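Local coordinates for cell division control protein 4 (Saccharomyces cerevisiae, PDB 3V7D) that recognises phosphorylated target proteins, such as the CDK inhibitor SIC1, and recruits them to the SCF ubiquitin ligase complex for ubiquitination and degradation, at residues R207-V212 and K218-G223; R183-W188 and H230-P235; W166-K169 and I175-S178; N290-W295 and K323-A328. The protein carries 1 engineered substitution. One frame throughout, in Å; residues are numbered along the deposited sequence.

Contact 1: R207-V212 and K218-G223; sequences RCLDIV and KYIVTG
A classic beta bulge opens the antiparallel hairpin that forms the first two strands of the third WD repeat: Arg207 and Cys208 both face Gly223. Gly223 O accepts from Arg207 N at 2.8 Å and also from Cys208 N, so one carbonyl holds two successive amides. The sulfur of Cys208 helps to account for the glycine. With SG placed between the backbone N and the carbonyl carbon (chi1 60°), it lies 3.7 Å from Gly223 CA, where a side chain would probably run into it. The hairpin then settles into regular pairing, with reciprocal backbone bonds joining Asp210 to Val221 and Val212 to Tyr219; Tyr219 N to Val212 O is short, at 2.7 Å.

Leu209, Ile211, Ile220 and Thr222 share one face. There Leu209 CB meets Thr222 CG2 at 3.8 Å, and the CG2 methyl of Ile211 comes to 3.3 Å from Tyr219 O. On the other face Val212 CG2 packs obliquely against Tyr219 CB, 4.0 Å away. Asp210 has CG beside its own carbonyl carbon (chi1 -157°), which brings OD1 to the next amide, Ile211 N, at 2.7 Å in a bent bond met from out of the carboxylate plane; OD2 accepts from Gly278 N.

Two more side chains have polar partners beyond the hairpin: Thr222 OG1 is hydrogen-bonded to His202, and Arg207 NH2 to a modified side chain of the bound peptide, consistent with a receptor for phosphorylated targets. Strand 229-233 pairs with the outer side of 218-224, and Leu209 and Ile211 pack on strands 165-170 and 175-180 of the second repeat.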
loop_
_atom_site.group_PDB
_atom_site.type_symbol
_atom_site.label_atom_id
_atom_site.label_comp_id
_atom_site.label_asym_id
_atom_site.label_seq_id
_atom_site.Cartn_x
_atom_site.Cartn_y
_atom_site.Cartn_z
ATOM N N ARG B 207 4.488 -8.164 -27.775
ATOM C CA ARG B 207 5.436 -7.343 -27.021
ATOM C C ARG B 207 5.045 -7.139 -25.562
ATOM O O ARG B 207 5.906 -6.993 -24.696
ATOM C CB ARG B 207 5.609 -5.983 -27.697
ATOM C CG ARG B 207 6.764 -5.168 -27.150
ATOM C CD ARG B 207 8.071 -5.923 -27.298
ATOM N NE ARG B 207 9.208 -5.169 -26.780
ATOM C CZ ARG B 207 9.602 -5.192 -25.511
ATOM N NH1 ARG B 207 8.948 -5.932 -24.622
ATOM N NH2 ARG B 207 10.652 -4.477 -25.130
ATOM N N CYS B 208 3.746 -7.125 -25.293
ATOM C CA CYS B 208 3.244 -6.832 -23.958
ATOM C C CYS B 208 1.863 -7.448 -23.801
ATOM O O CYS B 208 1.252 -7.850 -24.792
ATOM C CB CYS B 208 3.162 -5.317 -23.752
ATOM S SG CYS B 208 2.053 -4.462 -24.928
ATOM N N LEU B 209 1.373 -7.520 -22.565
ATOM C CA LEU B 209 0.032 -8.045 -22.317
ATOM C C LEU B 209 -0.479 -7.754 -20.907
ATOM O O LEU B 209 0.302 -7.529 -19.981
ATOM C CB LEU B 209 -0.038 -9.550 -22.623
ATOM C CG LEU B 209 0.523 -10.584 -21.647
ATOM C CD1 LEU B 209 -0.590 -11.148 -20.789
ATOM C CD2 LEU B 209 1.216 -11.704 -22.402
ATOM N N ASP B 210 -1.801 -7.754 -20.758
ATOM C CA ASP B 210 -2.440 -7.589 -19.458
ATOM C C ASP B 210 -3.690 -8.456 -19.400
ATOM O O ASP B 210 -4.206 -8.875 -20.436
ATOM C CB ASP B 210 -2.818 -6.125 -19.223
ATOM C CG ASP B 210 -2.970 -5.786 -17.746
ATOM O OD1 ASP B 210 -2.991 -6.716 -16.908
ATOM O OD2 ASP B 210 -3.071 -4.583 -17.426
ATOM N N ILE B 211 -4.172 -8.724 -18.190
ATOM C CA ILE B 211 -5.414 -9.465 -18.003
ATOM C C ILE B 211 -6.387 -8.645 -17.169
ATOM O O ILE B 211 -6.035 -8.158 -16.094
ATOM C CB ILE B 211 -5.181 -10.807 -17.291
ATOM C CG1 ILE B 211 -4.177 -11.665 -18.065
ATOM C CG2 ILE B 211 -6.502 -11.552 -17.116
ATOM C CD1 ILE B 211 -3.869 -12.988 -17.391
ATOM N N VAL B 212 -7.610 -8.487 -17.663
ATOM C CA VAL B 212 -8.616 -7.723 -16.935
ATOM C C VAL B 212 -9.831 -8.582 -16.624
ATOM O O VAL B 212 -10.086 -9.576 -17.303
ATOM C CB VAL B 212 -9.061 -6.481 -17.721
ATOM C CG1 VAL B 212 -7.865 -5.589 -18.015
ATOM C CG2 VAL B 212 -9.767 -6.888 -19.012
ATOM N N LYS B 218 -12.711 -12.976 -17.115
ATOM C CA LYS B 218 -11.346 -12.527 -17.373
ATOM C C LYS B 218 -11.024 -12.497 -18.867
ATOM O O LYS B 218 -11.329 -13.438 -19.604
ATOM C CB LYS B 218 -10.335 -13.386 -16.609
ATOM C CG LYS B 218 -10.453 -13.275 -15.091
ATOM C CD LYS B 218 -9.202 -13.795 -14.399
ATOM C CE LYS B 218 -9.303 -13.669 -12.886
ATOM N NZ LYS B 218 -7.968 -13.796 -12.226
ATOM N N TYR B 219 -10.422 -11.395 -19.303
ATOM C CA TYR B 219 -10.016 -11.222 -20.691
ATOM C C TYR B 219 -8.505 -11.031 -20.786
ATOM O O TYR B 219 -7.893 -10.405 -19.919
ATOM C CB TYR B 219 -10.710 -10.005 -21.310
ATOM C CG TYR B 219 -12.221 -10.088 -21.355
ATOM C CD1 TYR B 219 -12.990 -9.679 -20.273
ATOM C CD2 TYR B 219 -12.881 -10.564 -22.486
ATOM C CE1 TYR B 219 -14.370 -9.748 -20.308
ATOM C CE2 TYR B 219 -14.262 -10.637 -22.531
ATOM C CZ TYR B 219 -15.002 -10.228 -21.439
ATOM O OH TYR B 219 -16.377 -10.296 -21.471
ATOM N N ILE B 220 -7.908 -11.564 -21.844
ATOM C CA ILE B 220 -6.505 -11.299 -22.130
ATOM C C ILE B 220 -6.402 -10.223 -23.205
ATOM O O ILE B 220 -7.116 -10.268 -24.206
ATOM C CB ILE B 220 -5.786 -12.558 -22.636
ATOM C CG1 ILE B 220 -6.057 -13.743 -21.710
ATOM C CG2 ILE B 220 -4.295 -12.302 -22.765
ATOM C CD1 ILE B 220 -5.523 -15.055 -22.248
ATOM N N VAL B 221 -5.519 -9.255 -22.993
ATOM C CA VAL B 221 -5.265 -8.207 -23.974
ATOM C C VAL B 221 -3.781 -8.199 -24.314
ATOM O O VAL B 221 -2.943 -8.028 -23.432
ATOM C CB VAL B 221 -5.657 -6.822 -23.432
ATOM C CG1 VAL B 221 -5.603 -5.781 -24.543
ATOM C CG2 VAL B 221 -7.040 -6.871 -22.813
ATOM N N THR B 222 -3.456 -8.384 -25.589
ATOM C CA THR B 222 -2.062 -8.527 -25.997
ATOM C C THR B 222 -1.644 -7.495 -27.036
ATOM O O THR B 222 -2.239 -7.406 -28.108
ATOM C CB THR B 222 -1.775 -9.944 -26.553
ATOM O OG1 THR B 222 -2.612 -10.196 -27.692
ATOM C CG2 THR B 222 -2.041 -10.998 -25.492
ATOM N N GLY B 223 -0.611 -6.723 -26.713
ATOM C CA GLY B 223 -0.054 -5.761 -27.646
ATOM C C GLY B 223 1.088 -6.375 -28.435
ATOM O O GLY B 223 1.870 -7.164 -27.900
#

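Contact 2: R183-W188 and H230-P235; sequences RTVRVW and HVWKLP
Val185 lays its CG2 methyl obliquely against the indole of Trp232, 4.1 Å from CZ2 and 4.2 Å from NE1. Its CG1 lies anti to the backbone N (chi1 179°), which puts CG2 beside that N and directs it to the ring. Two residues along the same strand, Val187 spreads its two methyls over the end of the other segment: CG1 meets Leu234 CD1 and CG2 meets Pro235 CD, each at 4.3 Å. Leu234 leaves its backbone to one side, then brings CD1 round to Val187, while Pro235 offers the CD methylene of its ring.

Even the nearest CA pair, Val187 CA and Leu234 CA, is 8.1 Å apart, so the two strands are not paired. They belong to separate sheets, 183-188 in the second WD repeat and 230-235 in the third, and the contact is part of the seam between adjacent propeller blades. Compact valines suit such a seam, because each fills it without a polar group to satisfy.

Among the side chains that touch, Trp232 has the one polar atom, NE1, which is hydrogen-bonded to Thr222 OG1 within its own blade, an arrangement familiar from the structural tetrad of WD40 repeats. Phe262 meets the same ring edge to face. With no polar pair across it, the joint probably rests on dispersion and the exclusion of water, and depends on how well the side chains fit.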
loop_
_atom_site.group_PDB
_atom_site.type_symbol
_atom_site.label_atom_id
_atom_site.label_comp_id
_atom_site.label_asym_id
_atom_site.label_seq_id
_atom_site.Cartn_x
_atom_site.Cartn_y
_atom_site.Cartn_z
ATOM N N ARG B 183 4.951 -15.063 -32.109
ATOM C CA ARG B 183 3.668 -14.427 -32.424
ATOM C C ARG B 183 2.463 -15.095 -31.757
ATOM O O ARG B 183 1.316 -14.723 -32.013
ATOM C CB ARG B 183 3.462 -14.321 -33.938
ATOM C CG ARG B 183 4.648 -13.718 -34.672
ATOM C CD ARG B 183 4.521 -13.879 -36.178
ATOM N NE ARG B 183 5.731 -13.438 -36.863
ATOM C CZ ARG B 183 5.932 -13.550 -38.173
ATOM N NH1 ARG B 183 5.000 -14.092 -38.946
ATOM N NH2 ARG B 183 7.067 -13.119 -38.708
ATOM N N THR B 184 2.722 -16.064 -30.885
ATOM C CA THR B 184 1.638 -16.766 -30.209
ATOM C C THR B 184 1.358 -16.231 -28.806
ATOM O O THR B 184 2.226 -15.642 -28.159
ATOM C CB THR B 184 1.920 -18.273 -30.107
ATOM O OG1 THR B 184 3.039 -18.494 -29.239
ATOM C CG2 THR B 184 2.215 -18.856 -31.484
ATOM N N VAL B 185 0.129 -16.438 -28.353
ATOM C CA VAL B 185 -0.245 -16.180 -26.974
ATOM C C VAL B 185 -0.562 -17.533 -26.350
ATOM O O VAL B 185 -1.385 -18.284 -26.873
ATOM C CB VAL B 185 -1.485 -15.279 -26.888
ATOM C CG1 VAL B 185 -1.864 -15.037 -25.440
ATOM C CG2 VAL B 185 -1.238 -13.960 -27.611
ATOM N N ARG B 186 0.100 -17.854 -25.245
ATOM C CA ARG B 186 -0.070 -19.167 -24.635
ATOM C C ARG B 186 -0.617 -19.106 -23.212
ATOM O O ARG B 186 -0.214 -18.263 -22.410
ATOM C CB ARG B 186 1.245 -19.945 -24.664
ATOM C CG ARG B 186 1.519 -20.657 -25.981
ATOM C CD ARG B 186 2.855 -21.376 -25.930
ATOM N NE ARG B 186 3.019 -22.346 -27.009
ATOM C CZ ARG B 186 3.459 -22.042 -28.226
ATOM N NH1 ARG B 186 3.769 -20.789 -28.528
ATOM N NH2 ARG B 186 3.582 -22.990 -29.143
ATOM N N VAL B 187 -1.546 -20.007 -22.917
ATOM C CA VAL B 187 -2.102 -20.143 -21.578
ATOM C C VAL B 187 -1.516 -21.398 -20.945
ATOM O O VAL B 187 -1.472 -22.451 -21.578
ATOM C CB VAL B 187 -3.636 -20.273 -21.620
ATOM C CG1 VAL B 187 -4.202 -20.409 -20.211
ATOM C CG2 VAL B 187 -4.251 -19.081 -22.340
ATOM N N TRP B 188 -1.060 -21.283 -19.702
ATOM C CA TRP B 188 -0.409 -22.400 -19.030
ATOM C C TRP B 188 -1.088 -22.736 -17.708
ATOM O O TRP B 188 -1.634 -21.860 -17.035
ATOM C CB TRP B 188 1.063 -22.079 -18.760
ATOM C CG TRP B 188 1.831 -21.578 -19.947
ATOM C CD1 TRP B 188 1.772 -20.329 -20.490
ATOM C CD2 TRP B 188 2.798 -22.305 -20.715
ATOM N NE1 TRP B 188 2.631 -20.236 -21.558
ATOM C CE2 TRP B 188 3.274 -21.437 -21.717
ATOM C CE3 TRP B 188 3.301 -23.608 -20.660
ATOM C CZ2 TRP B 188 4.228 -21.827 -22.652
ATOM C CZ3 TRP B 188 4.249 -23.994 -21.591
ATOM C CH2 TRP B 188 4.704 -23.106 -22.572
ATOM N N HIS B 230 -4.829 -7.614 -29.556
ATOM C CA HIS B 230 -5.841 -8.654 -29.667
ATOM C C HIS B 230 -6.492 -8.873 -28.312
ATOM O O HIS B 230 -5.823 -8.820 -27.282
ATOM C CB HIS B 230 -5.221 -9.959 -30.168
ATOM C CG HIS B 230 -4.967 -9.988 -31.643
ATOM N ND1 HIS B 230 -4.452 -8.911 -32.334
ATOM C CD2 HIS B 230 -5.149 -10.969 -32.561
ATOM C CE1 HIS B 230 -4.331 -9.228 -33.610
ATOM N NE2 HIS B 230 -4.746 -10.472 -33.774
ATOM N N VAL B 231 -7.799 -9.108 -28.309
ATOM C CA VAL B 231 -8.514 -9.391 -27.069
ATOM C C VAL B 231 -9.012 -10.839 -27.062
ATOM O O VAL B 231 -9.581 -11.316 -28.044
ATOM C CB VAL B 231 -9.685 -8.406 -26.836
ATOM C CG1 VAL B 231 -10.369 -8.695 -25.508
ATOM C CG2 VAL B 231 -9.186 -6.964 -26.871
ATOM N N TRP B 232 -8.772 -11.542 -25.959
ATOM C CA TRP B 232 -9.183 -12.934 -25.836
ATOM C C TRP B 232 -9.810 -13.197 -24.473
ATOM O O TRP B 232 -9.419 -12.589 -23.476
ATOM C CB TRP B 232 -8.001 -13.894 -26.017
ATOM C CG TRP B 232 -6.860 -13.387 -26.837
ATOM C CD1 TRP B 232 -5.958 -12.421 -26.489
ATOM C CD2 TRP B 232 -6.461 -13.859 -28.125
ATOM N NE1 TRP B 232 -5.038 -12.247 -27.495
ATOM C CE2 TRP B 232 -5.326 -13.123 -28.515
ATOM C CE3 TRP B 232 -6.963 -14.828 -29.001
ATOM C CZ2 TRP B 232 -4.681 -13.324 -29.733
ATOM C CZ3 TRP B 232 -6.325 -15.027 -30.215
ATOM C CH2 TRP B 232 -5.199 -14.278 -30.569
ATOM N N LYS B 233 -10.780 -14.106 -24.431
ATOM C CA LYS B 233 -11.307 -14.584 -23.161
ATOM C C LYS B 233 -10.333 -15.588 -22.557
ATOM O O LYS B 233 -9.776 -16.419 -23.272
ATOM C CB LYS B 233 -12.685 -15.224 -23.345
ATOM C CG LYS B 233 -13.778 -14.233 -23.713
ATOM C CD LYS B 233 -15.134 -14.906 -23.822
ATOM C CE LYS B 233 -15.182 -15.852 -25.006
ATOM N NZ LYS B 233 -15.099 -15.124 -26.303
ATOM N N LEU B 234 -10.113 -15.493 -21.248
ATOM C CA LEU B 234 -9.285 -16.464 -20.537
ATOM C C LEU B 234 -10.106 -17.717 -20.259
ATOM O O LEU B 234 -11.131 -17.650 -19.583
ATOM C CB LEU B 234 -8.769 -15.878 -19.221
ATOM C CG LEU B 234 -7.896 -16.799 -18.361
ATOM C CD1 LEU B 234 -6.548 -17.050 -19.023
ATOM C CD2 LEU B 234 -7.713 -16.229 -16.959
ATOM N N PRO B 235 -9.664 -18.863 -20.796
ATOM C CA PRO B 235 -10.365 -20.144 -20.642
ATOM C C PRO B 235 -10.543 -20.559 -19.180
ATOM O O PRO B 235 -9.650 -20.347 -18.356
ATOM C CB PRO B 235 -9.445 -21.129 -21.365
ATOM C CG PRO B 235 -8.720 -20.293 -22.368
ATOM C CD PRO B 235 -8.499 -18.975 -21.689
#

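Contact 3: W166-K169 and I175-S178; sequences WALK and ILVS
Ala167 belongs to a classic beta bulge: together with Trp166 it faces the single residue Gly179, and the extra residue lies near the open end of the hairpin. Next to the bulge, Ala167 O comes to 3.2 Å from Ser178 CA, a CA-H...O contact; from Leu168 opposite Ser178 onward the antiparallel pairing is regular. Lys169 and Val177 form a hydrogen-bonded pair, gripping each other through Lys169 N to Val177 O and Val177 N to Lys169 O, both 2.9 Å.

The side chains of Leu168, Leu176 and Ser178 meet over one face. Leu168 has CG anti to the carbonyl carbon (chi1 -84°), and its CD2 swings over the partner strand, reaching Leu176 CD1 at 3.7 Å and Ser178 CB at 3.8 Å. One branch thus touches both an apolar and a small polar residue; the latter suits the place because it offers CB to the leucine while its hydroxyl serves other groups. OG, held between the backbone N and the carbonyl carbon (chi1 62°), is hydrogen-bonded to His161 and to Trp188 NE1, like the tetrad serine of other WD40 blades.

Strand 185-189 extends the sheet beyond 175-180. Leu168 also packs on Cys127 and Gln129 of strand 125-131, in the first repeat. Val177 and Ala167 pack on Ile211 and Leu209 of strand 206-213, so the hairpin is wedged between the blades before and after it.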
loop_
_atom_site.group_PDB
_atom_site.type_symbol
_atom_site.label_atom_id
_atom_site.label_comp_id
_atom_site.label_asym_id
_atom_site.label_seq_id
_atom_site.Cartn_x
_atom_site.Cartn_y
_atom_site.Cartn_z
ATOM N N TRP B 166 8.629 -12.831 -23.976
ATOM C CA TRP B 166 8.854 -11.424 -23.663
ATOM C C TRP B 166 7.739 -10.777 -22.846
ATOM O O TRP B 166 7.826 -9.604 -22.488
ATOM C CB TRP B 166 9.129 -10.629 -24.941
ATOM C CG TRP B 166 10.508 -10.855 -25.460
ATOM C CD1 TRP B 166 10.925 -11.875 -26.262
ATOM C CD2 TRP B 166 11.665 -10.053 -25.196
ATOM N NE1 TRP B 166 12.268 -11.754 -26.524
ATOM C CE2 TRP B 166 12.746 -10.643 -25.882
ATOM C CE3 TRP B 166 11.889 -8.889 -24.454
ATOM C CZ2 TRP B 166 14.035 -10.110 -25.843
ATOM C CZ3 TRP B 166 13.167 -8.360 -24.418
ATOM C CH2 TRP B 166 14.225 -8.972 -25.107
ATOM N N ALA B 167 6.699 -11.545 -22.541
ATOM C CA ALA B 167 5.612 -11.040 -21.708
ATOM C C ALA B 167 4.967 -12.163 -20.904
ATOM O O ALA B 167 4.711 -13.250 -21.429
ATOM C CB ALA B 167 4.577 -10.322 -22.560
ATOM N N LEU B 168 4.721 -11.891 -19.626
ATOM C CA LEU B 168 4.130 -12.865 -18.712
ATOM C C LEU B 168 3.088 -12.201 -17.830
ATOM O O LEU B 168 3.290 -11.082 -17.365
ATOM C CB LEU B 168 5.201 -13.460 -17.798
ATOM C CG LEU B 168 6.051 -14.633 -18.265
ATOM C CD1 LEU B 168 6.984 -15.041 -17.136
ATOM C CD2 LEU B 168 5.171 -15.794 -18.692
ATOM N N LYS B 169 1.986 -12.897 -17.580
ATOM C CA LYS B 169 0.985 -12.399 -16.646
ATOM C C LYS B 169 0.320 -13.544 -15.902
ATOM O O LYS B 169 -0.301 -14.419 -16.506
ATOM C CB LYS B 169 -0.071 -11.562 -17.365
ATOM C CG LYS B 169 -0.945 -10.727 -16.438
ATOM C CD LYS B 169 -0.188 -9.522 -15.906
ATOM C CE LYS B 169 -1.081 -8.640 -15.048
ATOM N NZ LYS B 169 -0.453 -7.311 -14.760
ATOM N N ILE B 175 -2.630 -20.453 -13.042
ATOM C CA ILE B 175 -2.815 -20.222 -14.470
ATOM C C ILE B 175 -2.032 -18.982 -14.881
ATOM O O ILE B 175 -2.065 -17.967 -14.186
ATOM C CB ILE B 175 -4.305 -20.008 -14.818
ATOM C CG1 ILE B 175 -5.145 -21.203 -14.363
ATOM C CG2 ILE B 175 -4.483 -19.760 -16.309
ATOM C CD1 ILE B 175 -4.872 -22.477 -15.138
ATOM N N LEU B 176 -1.322 -19.058 -16.003
ATOM C CA LEU B 176 -0.577 -17.901 -16.489
ATOM C C LEU B 176 -0.627 -17.759 -18.010
ATOM O O LEU B 176 -0.831 -18.734 -18.731
ATOM C CB LEU B 176 0.872 -17.938 -15.994
ATOM C CG LEU B 176 1.813 -18.992 -16.582
ATOM C CD1 LEU B 176 2.787 -18.347 -17.546
ATOM C CD2 LEU B 176 2.565 -19.720 -15.480
ATOM N N VAL B 177 -0.434 -16.532 -18.484
ATOM C CA VAL B 177 -0.461 -16.235 -19.911
ATOM C C VAL B 177 0.886 -15.680 -20.362
ATOM O O VAL B 177 1.496 -14.874 -19.657
ATOM C CB VAL B 177 -1.567 -15.212 -20.239
ATOM C CG1 VAL B 177 -1.681 -15.006 -21.741
ATOM C CG2 VAL B 177 -2.896 -15.669 -19.660
ATOM N N SER B 178 1.348 -16.111 -21.535
ATOM C CA SER B 178 2.634 -15.658 -22.066
ATOM C C SER B 178 2.536 -15.104 -23.490
ATOM O O SER B 178 1.653 -15.478 -24.251
ATOM C CB SER B 178 3.653 -16.798 -22.034
ATOM O OG SER B 178 3.230 -17.884 -22.846
#

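Contact 4: N290-W295 and K323-A328; sequences NTLIVW and KRCISA
The indole of Trp295, on the same strand as the Leu292 that touches Ser327, takes the CG2 methyl of Ile293 on one face, 3.3 Å above the plane and over the ring centre, while its NE1 is hydrogen-bonded to Ser285 OG. The ring itself lies apart from 323-328, which Leu292 meets.

Leu292 holds CG anti to its carbonyl carbon (chi1 -57°) and straddles Ser327 with its forked end: CD1 is 3.5 Å from Ser327 CB, and CD2 is 3.7 Å from the same atom. CD1 also lies 3.9 Å from Ser327 OG, whereas CD2 leans the other way to meet Cys325 SG at 4.1 Å. Cys325 has SG anti to the backbone N (chi1 171°), which carries the sulfur to the CD2 methyl; thiol sulfur is polarisable and suits an apolar neighbour.

Ser327 suits its position by being small on the leucine side and polar beyond. Its OG is hydrogen-bonded to His309 and to Trp337 NE1, the WD40 tetrad pattern again, so the buried hydroxyl is satisfied within its own blade and needs nothing from Leu292. With an alanine at Leu292, a gap would probably open, leaving Ser327 CB without both methyls and Cys325 SG without the CD2 methyl.

The contact joins the fourth WD repeat to the fifth, side chain to side chain, with no pairing of strands 292-296 and 324-329. Around the leucine, Val284 and Leu306 close in from the neighbouring strands of its own sheet, and Ile313 and Thr316 from strand 313-319 of the next blade.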
loop_
_atom_site.group_PDB
_atom_site.type_symbol
_atom_site.label_atom_id
_atom_site.label_comp_id
_atom_site.label_asym_id
_atom_site.label_seq_id
_atom_site.Cartn_x
_atom_site.Cartn_y
_atom_site.Cartn_z
ATOM N N ASN B 290 4.202 7.405 -30.642
ATOM C CA ASN B 290 4.115 8.562 -29.737
ATOM C C ASN B 290 2.720 8.851 -29.176
ATOM O O ASN B 290 2.488 9.915 -28.602
ATOM C CB ASN B 290 4.679 9.838 -30.384
ATOM C CG ASN B 290 5.961 9.591 -31.145
ATOM O OD1 ASN B 290 6.569 8.527 -31.032
ATOM N ND2 ASN B 290 6.384 10.581 -31.926
ATOM N N THR B 291 1.794 7.914 -29.339
ATOM C CA THR B 291 0.428 8.121 -28.875
ATOM C C THR B 291 -0.039 6.994 -27.965
ATOM O O THR B 291 0.518 5.894 -27.972
ATOM C CB THR B 291 -0.567 8.202 -30.051
ATOM O OG1 THR B 291 -0.719 6.902 -30.642
ATOM C CG2 THR B 291 -0.087 9.192 -31.108
ATOM N N LEU B 292 -1.074 7.273 -27.185
ATOM C CA LEU B 292 -1.745 6.231 -26.430
ATOM C C LEU B 292 -3.204 6.168 -26.843
ATOM O O LEU B 292 -3.771 7.162 -27.294
ATOM C CB LEU B 292 -1.650 6.487 -24.928
ATOM C CG LEU B 292 -0.248 6.629 -24.343
ATOM C CD1 LEU B 292 0.121 8.100 -24.220
ATOM C CD2 LEU B 292 -0.182 5.936 -23.003
ATOM N N ILE B 293 -3.811 4.998 -26.689
ATOM C CA ILE B 293 -5.234 4.862 -26.951
ATOM C C ILE B 293 -5.940 4.246 -25.751
ATOM O O ILE B 293 -5.453 3.281 -25.159
ATOM C CB ILE B 293 -5.512 4.029 -28.226
ATOM C CG1 ILE B 293 -4.865 4.690 -29.445
ATOM C CG2 ILE B 293 -7.003 3.896 -28.451
ATOM C CD1 ILE B 293 -5.164 3.991 -30.762
ATOM N N VAL B 294 -7.076 4.829 -25.382
ATOM C CA VAL B 294 -7.914 4.281 -24.327
ATOM C C VAL B 294 -9.028 3.468 -24.966
ATOM O O VAL B 294 -9.847 4.005 -25.709
ATOM C CB VAL B 294 -8.534 5.390 -23.467
ATOM C CG1 VAL B 294 -9.317 4.786 -22.310
ATOM C CG2 VAL B 294 -7.455 6.332 -22.957
ATOM N N TRP B 295 -9.052 2.170 -24.683
ATOM C CA TRP B 295 -10.004 1.271 -25.323
ATOM C C TRP B 295 -11.132 0.856 -24.384
ATOM O O TRP B 295 -10.975 0.858 -23.164
ATOM C CB TRP B 295 -9.297 0.012 -25.823
ATOM C CG TRP B 295 -8.106 0.255 -26.701
ATOM C CD1 TRP B 295 -6.802 0.354 -26.307
ATOM C CD2 TRP B 295 -8.107 0.401 -28.126
ATOM N NE1 TRP B 295 -5.992 0.562 -27.398
ATOM C CE2 TRP B 295 -6.770 0.591 -28.527
ATOM C CE3 TRP B 295 -9.108 0.396 -29.101
ATOM C CZ2 TRP B 295 -6.409 0.780 -29.860
ATOM C CZ3 TRP B 295 -8.749 0.581 -30.424
ATOM C CH2 TRP B 295 -7.412 0.772 -30.790
ATOM N N LYS B 323 -9.368 7.375 -12.233
ATOM C CA LYS B 323 -9.772 7.486 -13.635
ATOM C C LYS B 323 -8.819 8.391 -14.407
ATOM O O LYS B 323 -9.228 9.392 -14.998
ATOM C CB LYS B 323 -11.216 7.980 -13.764
ATOM C CG LYS B 323 -12.251 7.029 -13.182
ATOM C CD LYS B 323 -13.656 7.408 -13.626
ATOM C CE LYS B 323 -13.821 7.266 -15.136
ATOM N NZ LYS B 323 -13.928 5.841 -15.570
ATOM N N ARG B 324 -7.540 8.033 -14.379
ATOM C CA ARG B 324 -6.508 8.788 -15.071
ATOM C C ARG B 324 -5.569 7.857 -15.819
ATOM O O ARG B 324 -5.530 6.654 -15.564
ATOM C CB ARG B 324 -5.686 9.610 -14.078
ATOM C CG ARG B 324 -6.458 10.681 -13.332
ATOM C CD ARG B 324 -5.576 11.305 -12.260
ATOM N NE ARG B 324 -6.301 12.268 -11.437
ATOM C CZ ARG B 324 -5.805 12.829 -10.339
ATOM N NH1 ARG B 324 -4.582 12.520 -9.928
ATOM N NH2 ARG B 324 -6.533 13.696 -9.652
ATOM N N CYS B 325 -4.808 8.428 -16.744
ATOM C CA CYS B 325 -3.754 7.687 -17.410
ATOM C C CYS B 325 -2.416 8.375 -17.213
ATOM O O CYS B 325 -2.309 9.602 -17.305
ATOM C CB CYS B 325 -4.031 7.551 -18.905
ATOM S SG CYS B 325 -2.621 6.856 -19.799
ATOM N N ILE B 326 -1.397 7.572 -16.945
ATOM C CA ILE B 326 -0.037 8.067 -16.811
ATOM C C ILE B 326 0.792 7.479 -17.942
ATOM O O ILE B 326 0.738 6.273 -18.191
ATOM C CB ILE B 326 0.565 7.640 -15.465
ATOM C CG1 ILE B 326 -0.348 8.084 -14.324
ATOM C CG2 ILE B 326 1.969 8.203 -15.301
ATOM C CD1 ILE B 326 -0.316 7.165 -13.125
ATOM N N SER B 327 1.542 8.329 -18.638
ATOM C CA SER B 327 2.328 7.884 -19.786
ATOM C C SER B 327 3.779 8.328 -19.668
ATOM O O SER B 327 4.059 9.449 -19.248
ATOM C CB SER B 327 1.721 8.413 -21.088
ATOM O OG SER B 327 1.718 9.831 -21.122
ATOM N N ALA B 328 4.701 7.442 -20.035
ATOM C CA ALA B 328 6.125 7.752 -19.947
ATOM C C ALA B 328 6.766 7.590 -21.312
ATOM O O ALA B 328 6.505 6.614 -22.014
ATOM C CB ALA B 328 6.809 6.859 -18.919
#

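All four contacts lie in the WD40 beta-propeller, and they are of two kinds. Contacts 3 and 1 are hairpins within the second and third repeats; contacts 2 and 4 are seams, between repeats 2 and 3 and between repeats 4 and 5. Along the chain contact 3 closes first, contact 2 then spans a long excursion with contact 1 nested in it, and contact 4 follows. Contacts 1, 2 and 3 touch, their centres 8 to 9 Å apart, with 218-223 and 230-235 in one sheet and 175-178 and 183-188 in another. Contact 4 stands apart, its centre about 15 Å from that of contact 1. Backbone bonds build each blade, and apolar side chains join blades into the substrate-binding propeller.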